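Local structure of LEOA (Escherichia coli, 4AUR) at residues T131-Y134 and I135-H139; V265-V268 and L269-T273; P353-D356 and D357-Y361; I506-E509 and P510-I514. The protein is a bacterial dynamin GTPase, probably hydrolysing GTP in a globular head that carries a long helical stalk. One frame throughout, in Å; residues are numbered along the deposited sequence.

Followed from the N terminus, all four contacts are local: each joins neighbouring turns of one continuous stretch, so none closes a long loop, and they come in series without nesting or crossing. Contact 1 ends helix 129-136 in the dynamin-family region, and contact 2 lies near the end of helix 250-273. Their centres are about 11 Å apart, and they touch through Glu137 with Lys272 and His139 with Val265, tying the sheet region to that helix. Contacts 3 and 4 lie far away, on the opposite side of the chain's centre, about 105 Å between the centres of contacts 2 and 3. There helix 351-359 meets helix 489-518, with Leu359 and Phe354 against Ile507.

Contact 1: T131-Y134 and I135-H139; sequences TRRY and ISEAH
The flat ends of Arg133, on the last turn of helix 129-136 in the dynamin-family region, and Glu137, just past its end, do not stack: the side chains run alongside each other, but the guanidinium and carboxylate planes stand 58° apart. Their charged atoms do not meet either, with Arg133 NE 5.5 Å from Glu137 OE2. The touch is made lower down, where Arg133 CG lies 3.6 Å from Glu137 OE2. With CG anti to the backbone N (chi1 -168°), Arg133 brings this methylene next to the acid, and the bend at chi3 turns the guanidinium off. Opposite charges one turn apart suit a helix side facing solvent, although any attraction here is probably slight; Glu137 OE1 also has a long, weak ion pair with Lys272 of helix 250-273.

Glu137 N still bonds to Arg133 O at 3.0 Å, but the residue itself leaves helical angles and the chain turns toward strand 140-146. Ile135, a branched apolar residue, suits the buried side and packs on Trp161, while Arg132 reaches Asp165 in a salt bridge. Arg132 O is approached by two donors from Ser136: the backbone N at 2.8 Å and, weakly, the hydroxyl OG at 3.2 Å.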
loop_
_atom_site.group_PDB
_atom_site.type_symbol
_atom_site.label_atom_id
_atom_site.label_comp_id
_atom_site.label_asym_id
_atom_site.label_seq_id
_atom_site.Cartn_x
_atom_site.Cartn_y
_atom_site.Cartn_z
ATOM N N THR A 131 -6.855 47.153 -4.861
ATOM C CA THR A 131 -7.004 46.938 -6.297
ATOM C C THR A 131 -6.244 45.673 -6.726
ATOM O O THR A 131 -6.618 44.971 -7.688
ATOM C CB THR A 131 -6.531 48.152 -7.121
ATOM O OG1 THR A 131 -5.124 48.170 -7.139
ATOM C CG2 THR A 131 -6.989 49.449 -6.519
ATOM N N ARG A 132 -5.187 45.373 -5.987
ATOM C CA ARG A 132 -4.472 44.118 -6.153
ATOM C C ARG A 132 -5.356 42.900 -5.811
ATOM O O ARG A 132 -5.401 41.908 -6.562
ATOM C CB ARG A 132 -3.213 44.137 -5.286
ATOM C CG ARG A 132 -2.140 45.156 -5.708
ATOM C CD ARG A 132 -1.094 45.316 -4.611
ATOM N NE ARG A 132 -0.347 44.071 -4.434
ATOM C CZ ARG A 132 0.808 43.781 -5.027
ATOM N NH1 ARG A 132 1.403 44.661 -5.822
ATOM N NH2 ARG A 132 1.359 42.600 -4.830
ATOM N N ARG A 133 -6.074 42.968 -4.689
ATOM C CA ARG A 133 -6.999 41.882 -4.330
ATOM C C ARG A 133 -8.121 41.699 -5.369
ATOM O O ARG A 133 -8.486 40.587 -5.698
ATOM C CB ARG A 133 -7.584 42.141 -2.964
ATOM C CG ARG A 133 -8.337 40.983 -2.309
ATOM C CD ARG A 133 -8.954 41.390 -0.974
ATOM N NE ARG A 133 -8.181 42.488 -0.381
ATOM C CZ ARG A 133 -8.690 43.540 0.252
ATOM N NH1 ARG A 133 -9.996 43.661 0.448
ATOM N NH2 ARG A 133 -7.875 44.479 0.708
ATOM N N TYR A 134 -8.667 42.775 -5.898
ATOM C CA TYR A 134 -9.800 42.634 -6.793
ATOM C C TYR A 134 -9.363 42.039 -8.112
ATOM O O TYR A 134 -10.082 41.246 -8.697
ATOM C CB TYR A 134 -10.538 43.977 -7.001
ATOM C CG TYR A 134 -11.761 44.125 -6.119
ATOM C CD1 TYR A 134 -11.646 44.483 -4.792
ATOM C CD2 TYR A 134 -13.036 43.877 -6.620
ATOM C CE1 TYR A 134 -12.761 44.598 -3.991
ATOM C CE2 TYR A 134 -14.156 43.991 -5.822
ATOM C CZ TYR A 134 -14.012 44.352 -4.515
ATOM O OH TYR A 134 -15.130 44.473 -3.725
ATOM N N ILE A 135 -8.173 42.387 -8.581
ATOM C CA ILE A 135 -7.671 41.796 -9.816
ATOM C C ILE A 135 -7.092 40.391 -9.610
ATOM O O ILE A 135 -7.282 39.521 -10.461
ATOM C CB ILE A 135 -6.718 42.742 -10.535
ATOM C CG1 ILE A 135 -7.549 43.886 -11.116
ATOM C CG2 ILE A 135 -6.033 42.043 -11.693
ATOM C CD1 ILE A 135 -6.760 45.142 -11.406
ATOM N N SER A 136 -6.412 40.149 -8.494
ATOM C CA SER A 136 -6.028 38.786 -8.172
ATOM C C SER A 136 -7.250 37.875 -8.242
ATOM O O SER A 136 -7.236 36.864 -8.949
ATOM C CB SER A 136 -5.417 38.689 -6.779
ATOM O OG SER A 136 -4.049 39.010 -6.820
ATOM N N GLU A 137 -8.306 38.254 -7.514
ATOM C CA GLU A 137 -9.538 37.432 -7.371
ATOM C C GLU A 137 -10.527 37.585 -8.540
ATOM O O GLU A 137 -11.713 37.427 -8.357
ATOM C CB GLU A 137 -10.246 37.720 -6.010
ATOM C CG GLU A 137 -9.521 37.119 -4.802
ATOM C CD GLU A 137 -9.932 37.694 -3.436
ATOM O OE1 GLU A 137 -10.987 38.368 -3.358
ATOM O OE2 GLU A 137 -9.187 37.451 -2.433
ATOM N N ALA A 138 -10.035 37.909 -9.723
ATOM C CA ALA A 138 -10.828 37.850 -10.924
ATOM C C ALA A 138 -10.557 36.544 -11.664
ATOM O O ALA A 138 -9.475 35.967 -11.570
ATOM C CB ALA A 138 -10.506 39.018 -11.815
ATOM N N HIS A 139 -11.542 36.091 -12.426
ATOM C CA HIS A 139 -11.476 34.794 -13.044
ATOM C C HIS A 139 -10.925 34.910 -14.447
ATOM O O HIS A 139 -10.453 33.928 -15.026
ATOM C CB HIS A 139 -12.852 34.189 -13.075
ATOM C CG HIS A 139 -13.574 34.291 -11.776
ATOM N ND1 HIS A 139 -13.648 33.246 -10.887
ATOM C CD2 HIS A 139 -14.280 35.303 -11.223
ATOM C CE1 HIS A 139 -14.357 33.613 -9.833
ATOM N NE2 HIS A 139 -14.754 34.858 -10.014
#

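Contact 2: V265-V268 and L269-T273; sequences VPEV and LLVKT
A proline kink opens this part of helix 250-273, which belongs to the dynamin-like helical family region: the N of Pro266 has no hydrogen to give to the turn before, yet its carbonyl serves the turn that follows. Leu270 N bonds to Pro266 O at 2.8 Å, and Leu269 N bonds to Val265 O at 3.0 Å, so the regular helix resumes at once. The same pattern continues with Lys272 N on Val268 O.

Val265 and Leu269 lie side by side and point the same way. Their branches meet as methyl against methyl, Val265 CG1 to Leu269 CD1 at 3.8 Å, an apolar pair on a buried side of the helix. Leu269 keeps CG beside its own backbone N (chi1 -65°), which leans the branch back toward Val265. On the exposed side Glu267 and Val271 cross obliquely, with Glu267 OE2 3.7 Å from Val271 CG2; the long acid, bent at chi2, has its charged end at solvent.

Val265 and Leu269 face helix 3-30, and Leu269 also reaches Ile49 of helix 38-51. Val268 turns to His139, just past helix 129-136, Leu270 packs on Met275 and Lys279 of helix 275-343, and Lys272 NZ forms a salt bridge with Asp52.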
loop_
_atom_site.group_PDB
_atom_site.type_symbol
_atom_site.label_atom_id
_atom_site.label_comp_id
_atom_site.label_asym_id
_atom_site.label_seq_id
_atom_site.Cartn_x
_atom_site.Cartn_y
_atom_site.Cartn_z
ATOM N N VAL A 265 -11.240 28.998 -12.661
ATOM C CA VAL A 265 -12.295 29.368 -11.733
ATOM C C VAL A 265 -12.187 28.622 -10.404
ATOM O O VAL A 265 -12.294 29.241 -9.347
ATOM C CB VAL A 265 -13.685 29.199 -12.362
ATOM C CG1 VAL A 265 -14.775 29.184 -11.288
ATOM C CG2 VAL A 265 -13.919 30.308 -13.391
ATOM N N PRO A 266 -11.978 27.300 -10.434
ATOM C CA PRO A 266 -11.790 26.637 -9.146
ATOM C C PRO A 266 -10.563 27.133 -8.380
ATOM O O PRO A 266 -10.657 27.325 -7.180
ATOM C CB PRO A 266 -11.626 25.156 -9.524
ATOM C CG PRO A 266 -12.329 25.017 -10.811
ATOM C CD PRO A 266 -12.097 26.322 -11.532
ATOM N N GLU A 267 -9.427 27.342 -9.050
ATOM C CA GLU A 267 -8.250 27.837 -8.335
ATOM C C GLU A 267 -8.613 29.187 -7.698
ATOM O O GLU A 267 -8.360 29.403 -6.538
ATOM C CB GLU A 267 -6.981 27.937 -9.224
ATOM C CG GLU A 267 -5.743 27.169 -8.695
ATOM C CD GLU A 267 -4.608 28.049 -8.129
ATOM O OE1 GLU A 267 -4.323 29.122 -8.724
ATOM O OE2 GLU A 267 -3.975 27.663 -7.099
ATOM N N VAL A 268 -9.261 30.078 -8.433
ATOM C CA VAL A 268 -9.560 31.374 -7.859
ATOM C C VAL A 268 -10.443 31.214 -6.651
ATOM O O VAL A 268 -10.157 31.793 -5.628
ATOM C CB VAL A 268 -10.180 32.362 -8.849
ATOM C CG1 VAL A 268 -10.745 33.565 -8.091
ATOM C CG2 VAL A 268 -9.133 32.817 -9.851
ATOM N N LEU A 269 -11.504 30.428 -6.758
ATOM C CA LEU A 269 -12.397 30.228 -5.619
ATOM C C LEU A 269 -11.683 29.567 -4.427
ATOM O O LEU A 269 -11.840 30.023 -3.299
ATOM C CB LEU A 269 -13.650 29.433 -6.032
ATOM C CG LEU A 269 -14.634 30.062 -7.032
ATOM C CD1 LEU A 269 -15.603 29.058 -7.624
ATOM C CD2 LEU A 269 -15.435 31.165 -6.388
ATOM N N LEU A 270 -10.880 28.526 -4.654
ATOM C CA LEU A 270 -10.158 27.877 -3.544
ATOM C C LEU A 270 -9.189 28.835 -2.850
ATOM O O LEU A 270 -9.262 29.042 -1.653
ATOM C CB LEU A 270 -9.429 26.610 -4.006
ATOM C CG LEU A 270 -10.401 25.532 -4.515
ATOM C CD1 LEU A 270 -9.694 24.257 -4.963
ATOM C CD2 LEU A 270 -11.475 25.199 -3.475
ATOM N N VAL A 271 -8.280 29.434 -3.587
ATOM C CA VAL A 271 -7.403 30.390 -2.980
ATOM C C VAL A 271 -8.200 31.480 -2.226
ATOM O O VAL A 271 -7.996 31.703 -1.054
ATOM C CB VAL A 271 -6.497 31.041 -4.028
ATOM C CG1 VAL A 271 -5.532 31.988 -3.346
ATOM C CG2 VAL A 271 -5.727 29.976 -4.783
ATOM N N LYS A 272 -9.116 32.155 -2.891
ATOM C CA LYS A 272 -9.900 33.208 -2.243
ATOM C C LYS A 272 -10.403 32.828 -0.828
ATOM O O LYS A 272 -10.357 33.647 0.074
ATOM C CB LYS A 272 -11.069 33.614 -3.162
ATOM C CG LYS A 272 -12.021 34.644 -2.584
ATOM C CD LYS A 272 -13.196 34.925 -3.513
ATOM C CE LYS A 272 -13.817 36.290 -3.211
ATOM N NZ LYS A 272 -13.991 37.164 -4.418
ATOM N N THR A 273 -10.882 31.602 -0.644
ATOM C CA THR A 273 -11.389 31.112 0.651
ATOM C C THR A 273 -10.373 30.388 1.525
ATOM O O THR A 273 -10.716 29.948 2.624
ATOM C CB THR A 273 -12.543 30.107 0.439
ATOM O OG1 THR A 273 -12.207 29.179 -0.608
ATOM C CG2 THR A 273 -13.819 30.827 0.080
#

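Contact 3: P353-D356 and D357-Y361; sequences PFMD and DELGY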
loop_
_atom_site.group_PDB
_atom_site.type_symbol
_atom_site.label_atom_id
_atom_site.label_comp_id
_atom_site.label_asym_id
_atom_site.label_seq_id
_atom_site.Cartn_x
_atom_site.Cartn_y
_atom_site.Cartn_z
ATOM N N PRO A 353 25.395 -71.712 20.101
ATOM C CA PRO A 353 25.591 -70.897 18.895
ATOM C C PRO A 353 24.552 -69.806 18.769
ATOM O O PRO A 353 24.878 -68.717 18.332
ATOM C CB PRO A 353 25.433 -71.897 17.758
ATOM C CG PRO A 353 25.758 -73.209 18.348
ATOM C CD PRO A 353 25.464 -73.150 19.821
ATOM N N PHE A 354 23.315 -70.099 19.150
ATOM C CA PHE A 354 22.226 -69.160 19.009
ATOM C C PHE A 354 22.404 -67.953 19.899
ATOM O O PHE A 354 22.305 -66.851 19.428
ATOM C CB PHE A 354 20.890 -69.810 19.305
ATOM C CG PHE A 354 19.737 -68.838 19.316
ATOM C CD1 PHE A 354 19.227 -68.341 18.132
ATOM C CD2 PHE A 354 19.168 -68.422 20.515
ATOM C CE1 PHE A 354 18.168 -67.463 18.133
ATOM C CE2 PHE A 354 18.116 -67.522 20.520
ATOM C CZ PHE A 354 17.613 -67.042 19.323
HETATM N N MSE A 355 22.682 -68.169 21.178
HETATM C CA MSE A 355 22.905 -67.087 22.114
HETATM C C MSE A 355 24.072 -66.221 21.688
HETATM O O MSE A 355 24.030 -64.994 21.817
HETATM C CB MSE A 355 23.208 -67.675 23.484
HETATM C CG MSE A 355 22.055 -68.474 24.063
HETATM SE SE MSE A 355 22.522 -69.469 25.728
HETATM C CE MSE A 355 24.037 -68.399 26.375
ATOM N N ASP A 356 25.142 -66.843 21.203
ATOM C CA ASP A 356 26.349 -66.094 20.823
ATOM C C ASP A 356 26.112 -65.167 19.634
ATOM O O ASP A 356 26.643 -64.041 19.560
ATOM C CB ASP A 356 27.475 -67.042 20.412
ATOM C CG ASP A 356 28.470 -67.317 21.512
ATOM O OD1 ASP A 356 28.648 -66.512 22.442
ATOM O OD2 ASP A 356 29.116 -68.380 21.403
ATOM N N ASP A 357 25.349 -65.680 18.683
ATOM C CA ASP A 357 25.335 -65.113 17.356
ATOM C C ASP A 357 24.139 -64.231 17.160
ATOM O O ASP A 357 24.190 -63.338 16.331
ATOM C CB ASP A 357 25.392 -66.238 16.310
ATOM C CG ASP A 357 26.775 -66.945 16.276
ATOM O OD1 ASP A 357 27.788 -66.297 16.616
ATOM O OD2 ASP A 357 26.846 -68.139 15.921
ATOM N N GLU A 358 23.093 -64.432 17.958
ATOM C CA GLU A 358 21.886 -63.661 17.824
ATOM C C GLU A 358 21.514 -62.748 18.982
ATOM O O GLU A 358 20.926 -61.694 18.745
ATOM C CB GLU A 358 20.768 -64.608 17.536
ATOM C CG GLU A 358 20.935 -65.303 16.190
ATOM C CD GLU A 358 20.640 -64.375 15.033
ATOM O OE1 GLU A 358 20.639 -63.159 15.250
ATOM O OE2 GLU A 358 20.385 -64.849 13.913
ATOM N N LEU A 359 21.900 -63.123 20.203
ATOM C CA LEU A 359 21.542 -62.430 21.436
ATOM C C LEU A 359 22.702 -61.776 22.147
ATOM O O LEU A 359 22.581 -60.670 22.662
ATOM C CB LEU A 359 20.973 -63.457 22.406
ATOM C CG LEU A 359 19.565 -63.985 22.104
ATOM C CD1 LEU A 359 19.270 -65.321 22.769
ATOM C CD2 LEU A 359 18.559 -62.971 22.591
ATOM N N GLY A 360 23.809 -62.493 22.247
ATOM C CA GLY A 360 25.011 -61.991 22.908
ATOM C C GLY A 360 25.138 -62.710 24.219
ATOM O O GLY A 360 24.162 -62.840 24.900
ATOM N N TYR A 361 26.329 -63.191 24.581
ATOM C CA TYR A 361 26.474 -63.973 25.813
ATOM C C TYR A 361 27.784 -63.652 26.511
ATOM O O TYR A 361 28.837 -63.938 25.984
ATOM C CB TYR A 361 26.343 -65.469 25.487
ATOM C CG TYR A 361 26.532 -66.417 26.654
ATOM C CD1 TYR A 361 26.017 -66.137 27.925
ATOM C CD2 TYR A 361 27.191 -67.610 26.474
ATOM C CE1 TYR A 361 26.192 -67.007 28.984
ATOM C CE2 TYR A 361 27.373 -68.485 27.516
ATOM C CZ TYR A 361 26.877 -68.184 28.767
ATOM O OH TYR A 361 27.090 -69.094 29.790
#
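Met355 and Tyr361 form a distant Met-aromatic contact: SE, the selenium atom modelled in this selenomethionine, stands 5.1 Å from the centroid of the Tyr361 ring and only 9° off the ring normal, over its face. The position of the methyl CE between them is doubtful. The native methionine's unbranched, flexible chain suits a buried site beside an aromatic ring. Tyr361 presents that face with CG anti to its backbone N (chi1 177°), and Asp356 OD1 comes near the plane of the ring at its edge, 4.0 Å from Tyr361 CB, while Asp356 OD2 salt-bridges Arg352 NE, one turn earlier.

Phe354 holds two neighbours obliquely. Its ring meets the methylenes of Glu358, with Phe354 CE1 3.9 Å from Glu358 CB, the two side chains crossing at about a right angle. Beside CE2 lies the Leu359 CD1 methyl, the flat ring and the branched chain filling a buried apolar side.

Near its C-terminal end, at 357-359, helix 351-359 of the dynamin-like helical region widens into a pi-type turn. Met355 O accepts from Gly360 N, nearly in line with its C=O, and from Leu359 N at 3.3 Å, which comes from above the carbonyl plane. Gly360 then leaves with positive phi (107°), which calls for glycine: a CB would jam against the carbonyl O of Leu359.

Around this turn, Phe354 and Leu359 rest on helix 489-518, Glu358 OE2 bonds to Gln342 of helix 275-343, and Tyr361 OH bonds to Gly471 O in a loop; the backbone of Leu359 pairs with Lys369 and Leu370 at the start of helix 368-408.

Contact 4: I506-E509 and P510-I514; sequences IIKE and PFEDI
Ile507 and Phe511 form the buried side of a proline kink in helix 489-518, within the dynamin-like helical family region. A chi1 of -61°, with CG opposite the carbonyl carbon, lays the Phe511 ring back along the preceding turn. Its edge, in plane, makes the tight part, with Phe511 CD2 3.1 Å from Ile507 O and Lys508 O farther off, 3.9 Å from CD2. The branch methyl Ile507 CG2 lies 4.4 Å from Phe511 CE2. Both residues are buried and apolar, as suits a side facing Met340 of helix 275-343 and Ile374 of helix 368-408.

Pro510 breaks the bonding pattern because its N carries no hydrogen; its CD sits as tightly, 3.1 Å from Ile506 O. Phe511 N does not bond to Ile507 O, four residues back, and makes only a weak bond to Lys508 O, three back. The regular pattern returns with Glu512 N, which bonds to the same Lys508 O at 3.1 Å.

The other side is looser and more polar. Long charged chains fit where solvent can receive them: Glu512 OE2 touches Lys508 CB at 3.6 Å, while the amine NZ stays 6.0 Å from that oxygen, too far for a salt bridge. Glu509 and Asp513 are both acidic, and their like charges would tend to keep the carboxylates apart. Between their backbones lies a long, weak bond, Asp513 N to Glu509 O at 3.5 Å.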
loop_
_atom_site.group_PDB
_atom_site.type_symbol
_atom_site.label_atom_id
_atom_site.label_comp_id
_atom_site.label_asym_id
_atom_site.label_seq_id
_atom_site.Cartn_x
_atom_site.Cartn_y
_atom_site.Cartn_z
ATOM N N ILE A 506 13.426 -63.527 27.346
ATOM C CA ILE A 506 14.529 -62.602 27.077
ATOM C C ILE A 506 14.383 -61.863 25.730
ATOM O O ILE A 506 14.629 -60.672 25.636
ATOM C CB ILE A 506 15.875 -63.346 27.123
ATOM C CG1 ILE A 506 16.170 -63.746 28.582
ATOM C CG2 ILE A 506 16.987 -62.480 26.542
ATOM C CD1 ILE A 506 17.381 -64.635 28.813
ATOM N N ILE A 507 13.993 -62.591 24.694
ATOM C CA ILE A 507 13.861 -62.037 23.364
ATOM C C ILE A 507 12.727 -61.026 23.298
ATOM O O ILE A 507 12.881 -59.951 22.742
ATOM C CB ILE A 507 13.642 -63.168 22.355
ATOM C CG1 ILE A 507 14.985 -63.814 22.045
ATOM C CG2 ILE A 507 13.026 -62.643 21.076
ATOM C CD1 ILE A 507 14.900 -65.072 21.223
ATOM N N LYS A 508 11.591 -61.382 23.877
ATOM C CA LYS A 508 10.408 -60.561 23.813
ATOM C C LYS A 508 10.543 -59.296 24.620
ATOM O O LYS A 508 10.129 -58.252 24.177
ATOM C CB LYS A 508 9.199 -61.337 24.319
ATOM C CG LYS A 508 8.727 -62.394 23.348
ATOM C CD LYS A 508 7.500 -63.152 23.839
ATOM C CE LYS A 508 6.840 -63.860 22.653
ATOM N NZ LYS A 508 6.067 -65.086 23.009
ATOM N N GLU A 509 11.108 -59.381 25.810
ATOM C CA GLU A 509 11.050 -58.260 26.734
ATOM C C GLU A 509 11.361 -56.921 26.064
ATOM O O GLU A 509 10.533 -56.017 26.097
ATOM C CB GLU A 509 11.949 -58.502 27.949
ATOM C CG GLU A 509 12.236 -57.281 28.825
ATOM C CD GLU A 509 12.896 -57.645 30.164
ATOM O OE1 GLU A 509 13.718 -58.611 30.213
ATOM O OE2 GLU A 509 12.592 -56.955 31.173
ATOM N N PRO A 510 12.540 -56.781 25.447
ATOM C CA PRO A 510 12.905 -55.468 24.947
ATOM C C PRO A 510 11.967 -54.872 23.895
ATOM O O PRO A 510 11.866 -53.638 23.776
ATOM C CB PRO A 510 14.303 -55.684 24.372
ATOM C CG PRO A 510 14.511 -57.158 24.328
ATOM C CD PRO A 510 13.679 -57.701 25.427
ATOM N N PHE A 511 11.285 -55.721 23.143
ATOM C CA PHE A 511 10.326 -55.239 22.174
ATOM C C PHE A 511 9.048 -54.799 22.883
ATOM O O PHE A 511 8.544 -53.722 22.633
ATOM C CB PHE A 511 9.999 -56.314 21.140
ATOM C CG PHE A 511 11.181 -56.782 20.331
ATOM C CD1 PHE A 511 11.575 -56.114 19.202
ATOM C CD2 PHE A 511 11.859 -57.929 20.678
ATOM C CE1 PHE A 511 12.646 -56.553 18.448
ATOM C CE2 PHE A 511 12.918 -58.384 19.922
ATOM C CZ PHE A 511 13.319 -57.689 18.807
ATOM N N GLU A 512 8.530 -55.619 23.784
ATOM C CA GLU A 512 7.271 -55.299 24.452
ATOM C C GLU A 512 7.251 -53.842 24.889
ATOM O O GLU A 512 6.286 -53.125 24.661
ATOM C CB GLU A 512 7.028 -56.217 25.663
ATOM C CG GLU A 512 6.211 -57.468 25.349
ATOM C CD GLU A 512 6.545 -58.653 26.266
ATOM O OE1 GLU A 512 7.084 -58.422 27.375
ATOM O OE2 GLU A 512 6.270 -59.824 25.876
ATOM N N ASP A 513 8.340 -53.408 25.499
ATOM C CA ASP A 513 8.410 -52.091 26.086
ATOM C C ASP A 513 8.172 -51.041 25.006
ATOM O O ASP A 513 7.241 -50.233 25.085
ATOM C CB ASP A 513 9.767 -51.897 26.761
ATOM C CG ASP A 513 10.076 -52.993 27.802
ATOM O OD1 ASP A 513 9.205 -53.869 28.053
ATOM O OD2 ASP A 513 11.197 -52.975 28.367
ATOM N N ILE A 514 8.994 -51.094 23.973
ATOM C CA ILE A 514 8.944 -50.125 22.902
ATOM C C ILE A 514 7.690 -50.210 22.041
ATOM O O ILE A 514 7.312 -49.238 21.428
ATOM C CB ILE A 514 10.162 -50.266 22.003
ATOM C CG1 ILE A 514 10.220 -49.128 21.021
ATOM C CG2 ILE A 514 10.096 -51.539 21.199
ATOM C CD1 ILE A 514 11.521 -49.155 20.272
#